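Side-chain contacts in 6-phospho-alpha-glucosidase (Merdibacter massiliensis, PDB 6VC6), which probably hydrolyses 6-phospho-alpha-glucosides as a family 4 glycosyl hydrolase, using bound NAD and manganese: residues A[408-413]-A[423-428]; A[155-160]-A[354-359]; A[163-168]-A[363-368]. One frame throughout, in Å; residues are numbered along the deposited sequence.

Interaction 1. Residues A[408-413]-A[423-428]; sequences EAFTLN and REILDA
Ile425 and Leu426 both pack against the ring of Phe410, but they come to it from different sides. Phe410 is the one residue of 408-413 that carries the contact, and its CB points toward 423-428. Its CG sits beside the backbone N, at chi1 -86°, which sends the ring out toward helix 419-432.

Ile425 comes first along its helix. It meets the edge of the ring close to the ring plane. Its CG2 branch does the touching, and it lies 4.0 Å from Phe410 CE2. CG2 is the branch turned beside the carbonyl carbon.

Leu426 follows and covers a face of the same ring. Its CB is 4.2 Å from Phe410 CD2. Its methyl CD1 lies on the same face, 4.2 Å from Phe410 CZ and displaced toward the rim. The main chain is close as well, with Leu426 CA 4.1 Å from Phe410 CE2. The Leu426 side chain crosses the phenylalanine at about a right angle.

No hydrogen bond or charge joins the segments, and all three residues are buried. Replacing Phe410 with an alanine would probably open a gap and strip Leu426 of its ring cover and Ile425 CG2 of its edge partner.

Ala422 also touches the Phe410 side chain. Trp437 and Ala406 touch Leu426, and Leu103 and Arg105 touch Ile425. The contact is apolar interhelical packing within a helix-loop-helix unit, in which helix 403-412 and helix 419-432 are joined by a short connection near the C-terminus.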
loop_
_atom_site.group_PDB
_atom_site.type_symbol
_atom_site.label_atom_id
_atom_site.label_comp_id
_atom_site.label_asym_id
_atom_site.label_seq_id
_atom_site.Cartn_x
_atom_site.Cartn_y
_atom_site.Cartn_z
ATOM N N GLU A 408 -14.865 -19.789 -1.413
ATOM C CA GLU A 408 -15.013 -19.600 0.027
ATOM C C GLU A 408 -14.423 -18.267 0.470
ATOM O O GLU A 408 -14.957 -17.618 1.377
ATOM C CB GLU A 408 -14.360 -20.760 0.776
ATOM C CG GLU A 408 -15.048 -22.099 0.551
ATOM C CD GLU A 408 -14.230 -23.275 1.047
ATOM O OE1 GLU A 408 -13.135 -23.050 1.605
ATOM O OE2 GLU A 408 -14.683 -24.427 0.878
ATOM N N ALA A 409 -13.324 -17.842 -0.159
ATOM C CA ALA A 409 -12.751 -16.538 0.160
ATOM C C ALA A 409 -13.695 -15.412 -0.238
ATOM O O ALA A 409 -13.868 -14.444 0.514
ATOM C CB ALA A 409 -11.398 -16.375 -0.533
ATOM N N PHE A 410 -14.316 -15.521 -1.414
ATOM C CA PHE A 410 -15.274 -14.507 -1.844
ATOM C C PHE A 410 -16.510 -14.502 -0.952
ATOM O O PHE A 410 -16.985 -13.435 -0.549
ATOM C CB PHE A 410 -15.671 -14.748 -3.301
ATOM C CG PHE A 410 -14.739 -14.124 -4.303
ATOM C CD1 PHE A 410 -13.377 -14.374 -4.258
ATOM C CD2 PHE A 410 -15.229 -13.292 -5.298
ATOM C CE1 PHE A 410 -12.521 -13.804 -5.182
ATOM C CE2 PHE A 410 -14.378 -12.718 -6.224
ATOM C CZ PHE A 410 -13.022 -12.974 -6.167
ATOM N N THR A 411 -17.037 -15.686 -0.628
ATOM C CA THR A 411 -18.248 -15.769 0.184
ATOM C C THR A 411 -18.023 -15.201 1.579
ATOM O O THR A 411 -18.862 -14.455 2.099
ATOM C CB THR A 411 -18.721 -17.222 0.274
ATOM O OG1 THR A 411 -19.070 -17.697 -1.033
ATOM C CG2 THR A 411 -19.930 -17.340 1.192
ATOM N N LEU A 412 -16.890 -15.537 2.198
ATOM C CA LEU A 412 -16.638 -15.118 3.572
ATOM C C LEU A 412 -16.427 -13.614 3.683
ATOM O O LEU A 412 -16.780 -13.016 4.706
ATOM C CB LEU A 412 -15.426 -15.867 4.127
ATOM C CG LEU A 412 -14.963 -15.540 5.547
ATOM C CD1 LEU A 412 -16.101 -15.696 6.540
ATOM C CD2 LEU A 412 -13.788 -16.421 5.932
ATOM N N ASN A 413 -15.867 -12.988 2.648
ATOM C CA ASN A 413 -15.490 -11.583 2.726
ATOM C C ASN A 413 -16.696 -10.704 3.037
ATOM O O ASN A 413 -17.809 -10.951 2.563
ATOM C CB ASN A 413 -14.835 -11.136 1.419
ATOM C CG ASN A 413 -14.212 -9.757 1.522
ATOM O OD1 ASN A 413 -14.907 -8.742 1.464
ATOM N ND2 ASN A 413 -12.894 -9.713 1.678
ATOM N N ARG A 423 -20.098 -16.595 -6.371
ATOM C CA ARG A 423 -19.889 -17.372 -7.589
ATOM C C ARG A 423 -20.123 -16.524 -8.833
ATOM O O ARG A 423 -19.400 -16.657 -9.828
ATOM C CB ARG A 423 -20.803 -18.597 -7.596
ATOM C CG ARG A 423 -20.650 -19.472 -8.831
ATOM C CD ARG A 423 -21.668 -20.603 -8.849
ATOM N NE ARG A 423 -21.436 -21.576 -7.785
ATOM C CZ ARG A 423 -20.540 -22.557 -7.850
ATOM N NH1 ARG A 423 -19.782 -22.696 -8.929
ATOM N NH2 ARG A 423 -20.400 -23.397 -6.835
ATOM N N GLU A 424 -21.128 -15.645 -8.795
ATOM C CA GLU A 424 -21.409 -14.781 -9.937
ATOM C C GLU A 424 -20.233 -13.855 -10.227
ATOM O O GLU A 424 -19.802 -13.719 -11.378
ATOM C CB GLU A 424 -22.683 -13.976 -9.677
ATOM C CG GLU A 424 -23.071 -13.028 -10.799
ATOM C CD GLU A 424 -24.346 -12.261 -10.495
ATOM O OE1 GLU A 424 -24.684 -12.117 -9.302
ATOM O OE2 GLU A 424 -25.009 -11.805 -11.450
ATOM N N ILE A 425 -19.695 -13.215 -9.187
ATOM C CA ILE A 425 -18.569 -12.307 -9.380
ATOM C C ILE A 425 -17.306 -13.083 -9.735
ATOM O O ILE A 425 -16.567 -12.702 -10.650
ATOM C CB ILE A 425 -18.365 -11.432 -8.130
ATOM C CG1 ILE A 425 -19.595 -10.556 -7.884
ATOM C CG2 ILE A 425 -17.119 -10.571 -8.279
ATOM C CD1 ILE A 425 -19.459 -9.634 -6.691
ATOM N N LEU A 426 -17.044 -14.186 -9.026
ATOM C CA LEU A 426 -15.829 -14.959 -9.271
ATOM C C LEU A 426 -15.762 -15.450 -10.712
ATOM O O LEU A 426 -14.696 -15.411 -11.338
ATOM C CB LEU A 426 -15.753 -16.138 -8.299
ATOM C CG LEU A 426 -14.614 -17.142 -8.481
ATOM C CD1 LEU A 426 -13.263 -16.441 -8.496
ATOM C CD2 LEU A 426 -14.661 -18.200 -7.388
ATOM N N ASP A 427 -16.889 -15.915 -11.255
ATOM C CA ASP A 427 -16.904 -16.371 -12.642
ATOM C C ASP A 427 -16.614 -15.224 -13.601
ATOM O O ASP A 427 -15.920 -15.408 -14.608
ATOM C CB ASP A 427 -18.249 -17.018 -12.968
ATOM C CG ASP A 427 -18.412 -18.379 -12.321
ATOM O OD1 ASP A 427 -17.430 -18.884 -11.740
ATOM O OD2 ASP A 427 -19.524 -18.945 -12.395
ATOM N N ALA A 428 -17.133 -14.031 -13.302
ATOM C CA ALA A 428 -16.855 -12.874 -14.147
ATOM C C ALA A 428 -15.392 -12.459 -14.070
ATOM O O ALA A 428 -14.829 -11.996 -15.067
ATOM C CB ALA A 428 -17.761 -11.707 -13.755
#

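Interaction 2. Residues A[155-160]-A[354-359]; sequences ALRREF and DAMVEL
The guanidinium of Arg157 has the carbonyl oxygen of Asp354 over one face. This oxygen stands 3.2 Å above the plane. Arg157 NE is 3.3 Å from Asp354 O, but the angle is too poor for a hydrogen bond. Asp354 O instead accepts one from Lys392 NZ.

The carboxylate of Asp354 is turned 55° from the guanidinium plane. Asp354 OD2 lies 4.0 Å from Arg157 NH2, a long salt bridge, well out of the plane and with no N-H pointing at it. The methylene comes closer, with Asp354 CB 3.5 Å from Arg157 NH1.

Selenomethionine Met356 opens strand 356-364 of the mixed sheet, and Asp354 just precedes it. Met356 SE packs nearer the backbone end of the arginine, 3.7 Å from Arg157 CD and 4.1 Å from Arg157 CB. Arg157 leaves helix 149-159 with CG anti to the backbone N, chi1 175°, bringing CD to the selenium. The bend at chi3, 72°, turns NE and the guanidinium beside Asp354.

The stronger polar partners are Glu154, salt-bridged to Arg157 NH2, and Gln352, hydrogen-bonded to Asp354 OD1. The pull across this surface contact is probably weak and undirected, beside van der Waals contact with Asp354 CB and the selenium.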
loop_
_atom_site.group_PDB
_atom_site.type_symbol
_atom_site.label_atom_id
_atom_site.label_comp_id
_atom_site.label_asym_id
_atom_site.label_seq_id
_atom_site.Cartn_x
_atom_site.Cartn_y
_atom_site.Cartn_z
ATOM N N ALA A 155 1.018 -14.096 0.901
ATOM C CA ALA A 155 1.590 -14.992 -0.100
ATOM C C ALA A 155 3.110 -15.044 0.006
ATOM O O ALA A 155 3.712 -16.110 -0.170
ATOM C CB ALA A 155 1.164 -14.555 -1.501
ATOM N N LEU A 156 3.746 -13.906 0.294
ATOM C CA LEU A 156 5.199 -13.890 0.432
ATOM C C LEU A 156 5.649 -14.585 1.711
ATOM O O LEU A 156 6.774 -15.094 1.774
ATOM C CB LEU A 156 5.715 -12.451 0.397
ATOM C CG LEU A 156 5.539 -11.715 -0.934
ATOM C CD1 LEU A 156 6.233 -10.362 -0.903
ATOM C CD2 LEU A 156 6.049 -12.560 -2.094
ATOM N N ARG A 157 4.792 -14.614 2.734
ATOM C CA ARG A 157 5.113 -15.357 3.948
ATOM C C ARG A 157 5.261 -16.845 3.657
ATOM O O ARG A 157 6.142 -17.512 4.211
ATOM C CB ARG A 157 4.034 -15.120 5.006
ATOM C CG ARG A 157 4.208 -15.943 6.273
ATOM C CD ARG A 157 2.976 -15.864 7.163
ATOM N NE ARG A 157 1.847 -16.613 6.617
ATOM C CZ ARG A 157 1.695 -17.929 6.737
ATOM N NH1 ARG A 157 2.604 -18.649 7.381
ATOM N NH2 ARG A 157 0.635 -18.528 6.211
ATOM N N ARG A 158 4.411 -17.381 2.778
ATOM C CA ARG A 158 4.480 -18.798 2.443
ATOM C C ARG A 158 5.603 -19.092 1.456
ATOM O O ARG A 158 6.302 -20.103 1.592
ATOM C CB ARG A 158 3.143 -19.268 1.869
ATOM C CG ARG A 158 1.943 -19.024 2.770
ATOM C CD ARG A 158 0.748 -19.832 2.294
ATOM N NE ARG A 158 -0.504 -19.384 2.894
ATOM C CZ ARG A 158 -1.690 -19.920 2.626
ATOM N NH1 ARG A 158 -1.785 -20.923 1.763
ATOM N NH2 ARG A 158 -2.783 -19.451 3.215
ATOM N N GLU A 159 5.791 -18.225 0.459
ATOM C CA GLU A 159 6.769 -18.504 -0.588
ATOM C C GLU A 159 8.196 -18.346 -0.077
ATOM O O GLU A 159 9.088 -19.109 -0.466
ATOM C CB GLU A 159 6.528 -17.593 -1.790
ATOM C CG GLU A 159 7.415 -17.899 -2.986
ATOM C CD GLU A 159 7.025 -19.183 -3.692
ATOM O OE1 GLU A 159 5.817 -19.496 -3.736
ATOM O OE2 GLU A 159 7.927 -19.878 -4.204
ATOM N N PHE A 160 8.434 -17.366 0.792
ATOM C CA PHE A 160 9.769 -17.071 1.312
ATOM C C PHE A 160 9.729 -17.073 2.834
ATOM O O PHE A 160 9.815 -16.019 3.476
ATOM C CB PHE A 160 10.277 -15.734 0.771
ATOM C CG PHE A 160 10.189 -15.616 -0.724
ATOM C CD1 PHE A 160 11.163 -16.175 -1.536
ATOM C CD2 PHE A 160 9.129 -14.950 -1.320
ATOM C CE1 PHE A 160 11.084 -16.070 -2.912
ATOM C CE2 PHE A 160 9.045 -14.841 -2.695
ATOM C CZ PHE A 160 10.023 -15.404 -3.493
ATOM N N ASP A 354 0.307 -17.068 12.480
ATOM C CA ASP A 354 0.764 -16.851 11.114
ATOM C C ASP A 354 -0.032 -15.775 10.377
ATOM O O ASP A 354 -0.081 -15.793 9.143
ATOM C CB ASP A 354 0.726 -18.166 10.328
ATOM C CG ASP A 354 -0.664 -18.777 10.263
ATOM O OD1 ASP A 354 -1.618 -18.177 10.801
ATOM O OD2 ASP A 354 -0.801 -19.867 9.669
ATOM N N ALA A 355 -0.648 -14.844 11.097
ATOM C CA ALA A 355 -1.360 -13.742 10.469
ATOM C C ALA A 355 -0.410 -12.578 10.220
ATOM O O ALA A 355 0.391 -12.218 11.086
ATOM C CB ALA A 355 -2.530 -13.281 11.340
HETATM N N MSE A 356 -0.494 -12.004 9.025
HETATM C CA MSE A 356 0.253 -10.791 8.718
HETATM C C MSE A 356 -0.555 -9.585 9.185
HETATM O O MSE A 356 -1.627 -9.301 8.650
HETATM C CB MSE A 356 0.560 -10.696 7.222
HETATM C CG MSE A 356 1.378 -11.859 6.669
HETATM SE SE MSE A 356 3.061 -12.171 7.620
HETATM C CE MSE A 356 4.062 -10.614 7.018
ATOM N N VAL A 357 -0.043 -8.884 10.195
ATOM C CA VAL A 357 -0.759 -7.793 10.837
ATOM C C VAL A 357 0.047 -6.506 10.688
ATOM O O VAL A 357 1.206 -6.513 10.275
ATOM C CB VAL A 357 -1.053 -8.086 12.320
ATOM C CG1 VAL A 357 -1.979 -9.286 12.448
ATOM C CG2 VAL A 357 0.242 -8.325 13.079
ATOM N N GLU A 358 -0.593 -5.392 11.040
ATOM C CA GLU A 358 -0.024 -4.056 10.904
ATOM C C GLU A 358 0.114 -3.442 12.290
ATOM O O GLU A 358 -0.887 -3.266 12.994
ATOM C CB GLU A 358 -0.908 -3.183 10.011
ATOM C CG GLU A 358 -0.231 -1.944 9.462
ATOM C CD GLU A 358 -1.060 -1.261 8.392
ATOM O OE1 GLU A 358 -2.221 -0.899 8.677
ATOM O OE2 GLU A 358 -0.553 -1.090 7.264
ATOM N N LEU A 359 1.347 -3.119 12.682
ATOM C CA LEU A 359 1.617 -2.656 14.037
ATOM C C LEU A 359 2.758 -1.647 14.028
ATOM O O LEU A 359 3.499 -1.517 13.050
ATOM C CB LEU A 359 1.973 -3.820 14.968
ATOM C CG LEU A 359 0.971 -4.962 15.129
ATOM C CD1 LEU A 359 1.674 -6.175 15.690
ATOM C CD2 LEU A 359 -0.185 -4.543 16.022
#

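Interaction 3. Residues A[163-168]-A[363-368]; sequences DNRILN and LGINGP
A beta hairpin, turning between strand 356-364 and strand 367-370, meets Leu167 of strand 166-169 here. Its type I turn runs from Gly364 to Gly367 and is closed by Gly367 N to Gly364 O. Gly367 has a positive phi of 95°, where a side chain would jam against the preceding carbonyl oxygen.

Leu167 carries the contact with its two methyls. CG lies anti to the backbone N, chi1 -175°, which projects the branches toward the hairpin. Leu167 CD2 meets Leu363 CD1 at 3.8 Å, the two side chains reaching tip to tip. Leu167 CD1 lies 4.0 Å from Pro368 CG, and there the side chains slide past each other in opposite directions.

Beside this apolar contact, Arg165 NH2 comes no nearer than 3.9 Å to Ile365 O, too far for a bond. The main chain before it is fixed by an Asx turn, in which Asp163 OD1 accepts from Arg165 N at 3.1 Å and 161°. Asp163 OD2 also makes a salt bridge with Arg134.

Strand 336-343 runs between strands 166-169 and 356-364 in the mixed sheet. Its Val340 touches both Leu167 and Pro368. Trp141 of strand 141-144 adjoins Leu167, while helix 318-331 packs on Leu363 through Val326 and Ile330.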
loop_
_atom_site.group_PDB
_atom_site.type_symbol
_atom_site.label_atom_id
_atom_site.label_comp_id
_atom_site.label_asym_id
_atom_site.label_seq_id
_atom_site.Cartn_x
_atom_site.Cartn_y
_atom_site.Cartn_z
ATOM N N ASP A 163 13.196 -15.834 4.272
ATOM C CA ASP A 163 13.709 -14.547 3.818
ATOM C C ASP A 163 13.400 -13.484 4.866
ATOM O O ASP A 163 12.230 -13.191 5.135
ATOM C CB ASP A 163 13.098 -14.175 2.469
ATOM C CG ASP A 163 13.917 -13.138 1.720
ATOM O OD1 ASP A 163 14.451 -12.212 2.366
ATOM O OD2 ASP A 163 14.026 -13.249 0.481
ATOM N N ASN A 164 14.446 -12.904 5.450
ATOM C CA ASN A 164 14.302 -11.928 6.522
ATOM C C ASN A 164 14.525 -10.496 6.054
ATOM O O ASN A 164 14.673 -9.600 6.891
ATOM C CB ASN A 164 15.265 -12.256 7.664
ATOM C CG ASN A 164 14.800 -13.433 8.497
ATOM O OD1 ASN A 164 13.794 -13.349 9.201
ATOM N ND2 ASN A 164 15.533 -14.537 8.422
ATOM N N ARG A 165 14.551 -10.256 4.745
ATOM C CA ARG A 165 14.785 -8.923 4.204
ATOM C C ARG A 165 13.689 -8.537 3.220
ATOM O O ARG A 165 13.952 -7.999 2.140
ATOM C CB ARG A 165 16.165 -8.833 3.556
ATOM C CG ARG A 165 17.310 -9.018 4.545
ATOM C CD ARG A 165 18.625 -8.495 3.994
ATOM N NE ARG A 165 19.334 -7.665 4.967
ATOM C CZ ARG A 165 20.446 -8.034 5.595
ATOM N NH1 ARG A 165 20.984 -9.221 5.356
ATOM N NH2 ARG A 165 21.021 -7.212 6.463
ATOM N N ILE A 166 12.438 -8.813 3.584
ATOM C CA ILE A 166 11.268 -8.379 2.831
ATOM C C ILE A 166 10.336 -7.657 3.792
ATOM O O ILE A 166 9.959 -8.213 4.830
ATOM C CB ILE A 166 10.535 -9.557 2.160
ATOM C CG1 ILE A 166 11.496 -10.379 1.300
ATOM C CG2 ILE A 166 9.370 -9.052 1.322
ATOM C CD1 ILE A 166 10.857 -11.605 0.682
ATOM N N LEU A 167 9.963 -6.425 3.451
ATOM C CA LEU A 167 9.094 -5.613 4.294
ATOM C C LEU A 167 8.002 -4.987 3.439
ATOM O O LEU A 167 8.298 -4.278 2.471
ATOM C CB LEU A 167 9.889 -4.527 5.025
ATOM C CG LEU A 167 9.085 -3.692 6.022
ATOM C CD1 LEU A 167 8.377 -4.592 7.025
ATOM C CD2 LEU A 167 9.976 -2.687 6.734
ATOM N N ASN A 168 6.749 -5.248 3.797
ATOM C CA ASN A 168 5.596 -4.625 3.161
ATOM C C ASN A 168 5.118 -3.466 4.026
ATOM O O ASN A 168 4.985 -3.612 5.246
ATOM C CB ASN A 168 4.469 -5.640 2.960
ATOM C CG ASN A 168 4.903 -6.839 2.138
ATOM O OD1 ASN A 168 4.896 -6.797 0.908
ATOM N ND2 ASN A 168 5.281 -7.918 2.815
ATOM N N LEU A 363 12.571 -0.043 13.658
ATOM C CA LEU A 363 13.122 -0.483 12.381
ATOM C C LEU A 363 14.622 -0.239 12.352
ATOM O O LEU A 363 15.069 0.909 12.432
ATOM C CB LEU A 363 12.440 0.238 11.215
ATOM C CG LEU A 363 11.670 -0.669 10.253
ATOM C CD1 LEU A 363 11.118 0.132 9.088
ATOM C CD2 LEU A 363 12.558 -1.802 9.760
ATOM N N GLY A 364 15.392 -1.318 12.223
ATOM C CA GLY A 364 16.833 -1.223 12.105
ATOM C C GLY A 364 17.382 -2.112 11.009
ATOM O O GLY A 364 16.640 -2.526 10.112
ATOM N N ILE A 365 18.681 -2.420 11.072
ATOM C CA ILE A 365 19.301 -3.259 10.050
ATOM C C ILE A 365 18.738 -4.673 10.088
ATOM O O ILE A 365 18.750 -5.382 9.073
ATOM C CB ILE A 365 20.836 -3.258 10.215
ATOM C CG1 ILE A 365 21.525 -3.562 8.881
ATOM C CG2 ILE A 365 21.274 -4.258 11.276
ATOM C CD1 ILE A 365 21.693 -2.356 7.989
ATOM N N ASN A 366 18.231 -5.105 11.242
ATOM C CA ASN A 366 17.754 -6.467 11.426
ATOM C C ASN A 366 16.250 -6.594 11.224
ATOM O O ASN A 366 15.669 -7.617 11.598
ATOM C CB ASN A 366 18.146 -6.974 12.814
ATOM C CG ASN A 366 19.646 -6.938 13.042
ATOM O OD1 ASN A 366 20.145 -6.142 13.837
ATOM N ND2 ASN A 366 20.372 -7.798 12.337
ATOM N N GLY A 367 15.610 -5.583 10.646
ATOM C CA GLY A 367 14.206 -5.655 10.329
ATOM C C GLY A 367 13.323 -5.055 11.402
ATOM O O GLY A 367 13.796 -4.491 12.393
ATOM N N PRO A 368 12.010 -5.170 11.217
ATOM C CA PRO A 368 11.077 -4.588 12.187
ATOM C C PRO A 368 11.067 -5.360 13.497
ATOM O O PRO A 368 11.176 -6.589 13.520
ATOM C CB PRO A 368 9.723 -4.678 11.475
ATOM C CG PRO A 368 9.887 -5.805 10.508
ATOM C CD PRO A 368 11.316 -5.767 10.063
#

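In the fold
Interactions 2 and 3 are neighbours, with centres about 13 Å apart. Both use strand 356-364, near its start in interaction 2 and at its end in interaction 3. Helix 149-159 and strand 166-169 follow each other in the chain, and Leu156 CD1 packs on Ile166 CG2 at 4.1 Å. Both interactions join the two family 4 sequence ranges. Interaction 1 stands apart, its centre about 23 Å from interaction 2 and 34 Å from interaction 3, and joins helices close in sequence. It is buried and wholly apolar. Interaction 3 is partly buried; its leucines and proline make the contact, and the nearby arginine makes no bond across it. Interaction 2 lies at the surface and mixes charge with selenium packing.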